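Local coordinates for protein butyrophilin subfamily 1 member A1 (Bos taurus, PDB 4HH8) that probably takes part in milk-fat droplet secretion and probably inhibits the proliferation of activated T cells, and is represented here by its extracellular pair of immunoglobulin-like domains, at residues Trp163-His166 / Arg167-Phe171; Leu25-Val28 / Gly29-Ala32. The protein carries 1 engineered substitution. One frame throughout, in Å; residues are numbered along the deposited sequence.

Interaction 1 of 2, residues Trp163-His166 / Arg167-Phe171. Unlike the reference sequence in segment 163-166: Gln164 (reference Arg).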
loop_
_atom_site.group_PDB
_atom_site.type_symbol
_atom_site.label_atom_id
_atom_site.label_comp_id
_atom_site.label_asym_id
_atom_site.label_seq_id
_atom_site.Cartn_x
_atom_site.Cartn_y
_atom_site.Cartn_z
ATOM N N TRP A 163 0.051 22.777 2.383
ATOM C CA TRP A 163 -0.515 23.923 3.086
ATOM C C TRP A 163 -1.223 24.832 2.103
ATOM O O TRP A 163 -0.710 25.085 1.027
ATOM C CB TRP A 163 0.574 24.747 3.765
ATOM C CG TRP A 163 1.356 23.999 4.768
ATOM C CD1 TRP A 163 2.470 23.223 4.539
ATOM C CD2 TRP A 163 1.095 23.930 6.160
ATOM N NE1 TRP A 163 2.925 22.697 5.709
ATOM C CE2 TRP A 163 2.091 23.105 6.727
ATOM C CE3 TRP A 163 0.126 24.514 7.005
ATOM C CZ2 TRP A 163 2.168 22.863 8.093
ATOM C CZ3 TRP A 163 0.200 24.259 8.388
ATOM C CH2 TRP A 163 1.214 23.426 8.903
ATOM N N GLN A 164 -2.358 25.379 2.515
ATOM C CA GLN A 164 -3.151 26.258 1.670
ATOM C C GLN A 164 -3.686 27.427 2.447
ATOM O O GLN A 164 -4.065 27.262 3.607
ATOM C CB GLN A 164 -4.340 25.484 1.118
ATOM C CG GLN A 164 -4.141 24.922 -0.239
ATOM C CD GLN A 164 -5.437 24.374 -0.767
ATOM O OE1 GLN A 164 -5.992 23.425 -0.206
ATOM N NE2 GLN A 164 -5.953 24.983 -1.825
ATOM N N THR A 165 -3.724 28.605 1.811
ATOM C CA THR A 165 -4.432 29.779 2.374
ATOM C C THR A 165 -5.916 29.514 2.203
ATOM O O THR A 165 -6.296 28.546 1.528
ATOM C CB THR A 165 -4.047 31.160 1.692
ATOM O OG1 THR A 165 -4.750 31.342 0.450
ATOM C CG2 THR A 165 -2.547 31.276 1.433
ATOM N N HIS A 166 -6.761 30.352 2.809
ATOM C CA HIS A 166 -8.228 30.216 2.624
ATOM C C HIS A 166 -8.633 30.435 1.149
ATOM O O HIS A 166 -9.593 29.821 0.651
ATOM C CB HIS A 166 -9.002 31.137 3.586
ATOM C CG HIS A 166 -10.472 30.812 3.703
ATOM N ND1 HIS A 166 -10.985 29.543 3.504
ATOM C CD2 HIS A 166 -11.532 31.597 4.021
ATOM C CE1 HIS A 166 -12.295 29.563 3.677
ATOM N NE2 HIS A 166 -12.653 30.798 3.990
ATOM N N ARG A 167 -7.865 31.272 0.447
ATOM C CA ARG A 167 -8.031 31.484 -1.000
ATOM C C ARG A 167 -7.726 30.271 -1.898
ATOM O O ARG A 167 -8.223 30.193 -3.035
ATOM C CB ARG A 167 -7.182 32.678 -1.460
ATOM C CG ARG A 167 -7.921 34.012 -1.448
ATOM C CD ARG A 167 -6.960 35.200 -1.350
ATOM N NE ARG A 167 -7.646 36.380 -0.812
ATOM C CZ ARG A 167 -7.126 37.606 -0.737
ATOM N NH1 ARG A 167 -5.890 37.848 -1.165
ATOM N NH2 ARG A 167 -7.851 38.603 -0.233
ATOM N N GLY A 168 -6.904 29.340 -1.413
ATOM C CA GLY A 168 -6.508 28.174 -2.212
ATOM C C GLY A 168 -5.067 28.189 -2.735
ATOM O O GLY A 168 -4.648 27.261 -3.448
ATOM N N GLU A 169 -4.300 29.229 -2.402
ATOM C CA GLU A 169 -2.900 29.285 -2.812
ATOM C C GLU A 169 -2.044 28.329 -1.925
ATOM O O GLU A 169 -1.848 28.584 -0.732
ATOM C CB GLU A 169 -2.350 30.734 -2.767
ATOM C CG GLU A 169 -3.374 31.873 -3.062
ATOM C CD GLU A 169 -3.570 32.212 -4.566
ATOM O OE1 GLU A 169 -2.559 32.478 -5.281
ATOM O OE2 GLU A 169 -4.751 32.238 -5.019
ATOM N N GLU A 170 -1.579 27.224 -2.511
ATOM C CA GLU A 170 -0.619 26.336 -1.841
ATOM C C GLU A 170 0.739 27.008 -1.553
ATOM O O GLU A 170 1.219 27.831 -2.326
ATOM C CB GLU A 170 -0.422 25.021 -2.617
ATOM C CG GLU A 170 0.703 24.115 -2.007
ATOM C CD GLU A 170 0.931 22.786 -2.724
ATOM O OE1 GLU A 170 0.720 22.711 -3.960
ATOM O OE2 GLU A 170 1.334 21.812 -2.044
ATOM N N PHE A 171 1.335 26.682 -0.413
ATOM C CA PHE A 171 2.691 27.078 -0.136
ATOM C C PHE A 171 3.390 25.923 0.580
ATOM O O PHE A 171 2.712 25.057 1.138
ATOM C CB PHE A 171 2.736 28.392 0.639
ATOM C CG PHE A 171 2.017 28.357 1.942
ATOM C CD1 PHE A 171 2.691 28.055 3.107
ATOM C CD2 PHE A 171 0.679 28.650 2.007
ATOM C CE1 PHE A 171 2.033 28.027 4.316
ATOM C CE2 PHE A 171 0.015 28.643 3.207
ATOM C CZ PHE A 171 0.709 28.332 4.375
HETATM O O HOH W 1 2.520 22.582 0.993
#
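Phe171 and Trp163 face each other at the open end of a beta hairpin, joined by an antiparallel hydrogen-bonded pair in which Phe171 N reaches Trp163 O at 3.0 Å and a water bridges Trp163 N and Phe171 O in place of the second direct bond. The Phe171 side chain leaves CB with CG lodged between its backbone N and carbonyl carbon (chi1 59°), which turns the ring back across the preceding strand. Beyond CG, CD2 passes 3.9 Å from Trp163 O, CE2 comes near Gln164 C, and CE1 and CZ lie closest to Trp163 CB, CE1 at 3.6 Å. Trp163 CB sits over one face of the ring in a CH-pi contact, 3.7 Å from the Phe171 ring centroid and 17° off the normal. The two rings are nearly parallel but slid apart, and both side chains touch Val192 of strand 186-194. Replacing Phe171 by alanine is likely to leave Trp163 CB without its ring face and open a gap against Val192.

At the other end, a type I turn from Thr165 to Gly168 is closed by Gly168 N to Thr165 O, while Thr165 N bonds Glu169 O at 3.2 Å. With Gly168 at phi 107°, this is a G1 bulge. On the other face, Gln164, where the reference sequence has arginine, sends NE2 to Gly168 O at 3.1 Å, straight at the hydrogen, with the oxygen in the Gln164 amide plane but the nitrogen above the carbonyl plane.

Trp163 continues inward, its indole touching Cys150 and Cys204, as the signature tryptophan of an immunoglobulin domain does, and NE1 bonding Ser173. Backbone bonds join the arms; the face with Trp163 and Phe171 adds apolar packing, the Gln164 face an amide bond, suiting one to the domain core and the other to the surface.

Interaction 2 of 2, residues Leu25-Val28 / Gly29-Ala32; sequences LAVV and GEDA
Ala26 and Ala32 meet methyl to methyl, CB to CB at 3.5 Å, as the chain doubles back through the intervening bend. Having no further side-chain atoms, the two residues can bring their backbones to within 5.6 Å between CA atoms. Nearer the bend, Glu30 N donates to Val27 O at 3.0 Å with an N-H...O angle of 157°, closing a type II turn from Val27 to Glu30. Gly29 holds its third position with phi 90°; a CB there would clash with Val28 O.

Over this bond the side chains of Val27 and Glu30 run side by side and point the same way. Glu30 CG is the touching atom: it lies 3.6 Å from Val27 CB and 3.9 Å from Val27 CG1. Because CG is anti to the Glu30 carbonyl carbon (chi1 -45°), CB stays beside Val27 O and CG against Val27 CB, and the chain then bends at chi2.

The segment 25-28 belongs to the edge strand 24-27, which runs parallel to strand 117-128 in the V-set immunoglobulin fold. This is the A' strand beside the G strand, and the turn carries the chain across to strand 32-39 of the facing sheet. Backbone bonds fix both arms, pairing Ala26 with Lys126 and Ala128, Val28 with Ala128, and, past the turn, Gly29 and Glu30 with Val100. Both alanine methyl groups, which are buried, also touch Leu125 of strand 117-128, and Val28 packs on Val127 of the same strand.

Asp31 secures the second arm by both carboxylate oxygens, OD2 in a salt bridge with Arg96 and OD1 accepting from Glu99 N.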
loop_
_atom_site.group_PDB
_atom_site.type_symbol
_atom_site.label_atom_id
_atom_site.label_comp_id
_atom_site.label_asym_id
_atom_site.label_seq_id
_atom_site.Cartn_x
_atom_site.Cartn_y
_atom_site.Cartn_z
ATOM N N LEU A 25 -4.075 -2.830 -5.448
ATOM C CA LEU A 25 -4.088 -1.875 -4.344
ATOM C C LEU A 25 -4.734 -2.532 -3.149
ATOM O O LEU A 25 -5.841 -3.042 -3.267
ATOM C CB LEU A 25 -4.890 -0.648 -4.756
ATOM C CG LEU A 25 -4.795 0.649 -3.942
ATOM C CD1 LEU A 25 -3.382 0.893 -3.442
ATOM C CD2 LEU A 25 -5.301 1.848 -4.771
ATOM N N ALA A 26 -4.059 -2.511 -2.003
ATOM C CA ALA A 26 -4.565 -3.167 -0.794
ATOM C C ALA A 26 -4.410 -2.297 0.473
ATOM O O ALA A 26 -3.321 -1.805 0.764
ATOM C CB ALA A 26 -3.850 -4.480 -0.604
ATOM N N VAL A 27 -5.492 -2.117 1.215
ATOM C CA VAL A 27 -5.448 -1.354 2.450
ATOM C C VAL A 27 -4.894 -2.214 3.612
ATOM O O VAL A 27 -5.251 -3.392 3.737
ATOM C CB VAL A 27 -6.835 -0.786 2.773
ATOM C CG1 VAL A 27 -6.858 -0.187 4.178
ATOM C CG2 VAL A 27 -7.203 0.249 1.746
ATOM N N VAL A 28 -4.021 -1.639 4.437
ATOM C CA VAL A 28 -3.487 -2.328 5.634
ATOM C C VAL A 28 -4.643 -2.888 6.489
ATOM O O VAL A 28 -5.632 -2.213 6.739
ATOM C CB VAL A 28 -2.521 -1.402 6.459
ATOM C CG1 VAL A 28 -2.232 -1.948 7.887
ATOM C CG2 VAL A 28 -1.197 -1.209 5.727
ATOM N N GLY A 29 -4.528 -4.142 6.898
ATOM C CA GLY A 29 -5.564 -4.772 7.707
ATOM C C GLY A 29 -6.634 -5.467 6.884
ATOM O O GLY A 29 -7.417 -6.218 7.448
ATOM N N GLU A 30 -6.707 -5.198 5.573
ATOM C CA GLU A 30 -7.693 -5.890 4.710
ATOM C C GLU A 30 -7.049 -7.058 3.987
ATOM O O GLU A 30 -5.845 -7.265 4.073
ATOM C CB GLU A 30 -8.304 -4.974 3.639
ATOM C CG GLU A 30 -8.752 -3.572 4.055
ATOM C CD GLU A 30 -9.845 -3.537 5.096
ATOM O OE1 GLU A 30 -10.758 -4.409 5.056
ATOM O OE2 GLU A 30 -9.792 -2.614 5.956
ATOM N N ASP A 31 -7.850 -7.817 3.246
ATOM C CA ASP A 31 -7.315 -8.865 2.403
ATOM C C ASP A 31 -7.000 -8.328 1.023
ATOM O O ASP A 31 -7.638 -7.389 0.558
ATOM C CB ASP A 31 -8.291 -10.041 2.316
ATOM C CG ASP A 31 -8.759 -10.519 3.711
ATOM O OD1 ASP A 31 -8.074 -10.197 4.728
ATOM O OD2 ASP A 31 -9.827 -11.184 3.778
ATOM N N ALA A 32 -6.007 -8.918 0.378
ATOM C CA ALA A 32 -5.742 -8.638 -1.008
ATOM C C ALA A 32 -5.690 -9.934 -1.784
ATOM O O ALA A 32 -5.318 -10.981 -1.251
ATOM C CB ALA A 32 -4.435 -7.897 -1.184
#

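Interactions 1 and 2 lie in different immunoglobulin-like domains, their centres 33 Å apart and their nearest atoms about 21 Å apart, so neither touches the other. Both are local reversals of the chain, but they join different elements. Residues 163-171 form a hairpin between adjacent strands of one sheet, whereas residues 25-32 carry the chain from an edge strand of one sheet to a strand of the other. Interaction 1 is largely a surface contact with one buried tryptophan, and adds aromatic packing and a side-chain amide bond to its backbone ladder. Interaction 2, partly buried, has a single hydrogen bond between its segments and relies on small aliphatic groups.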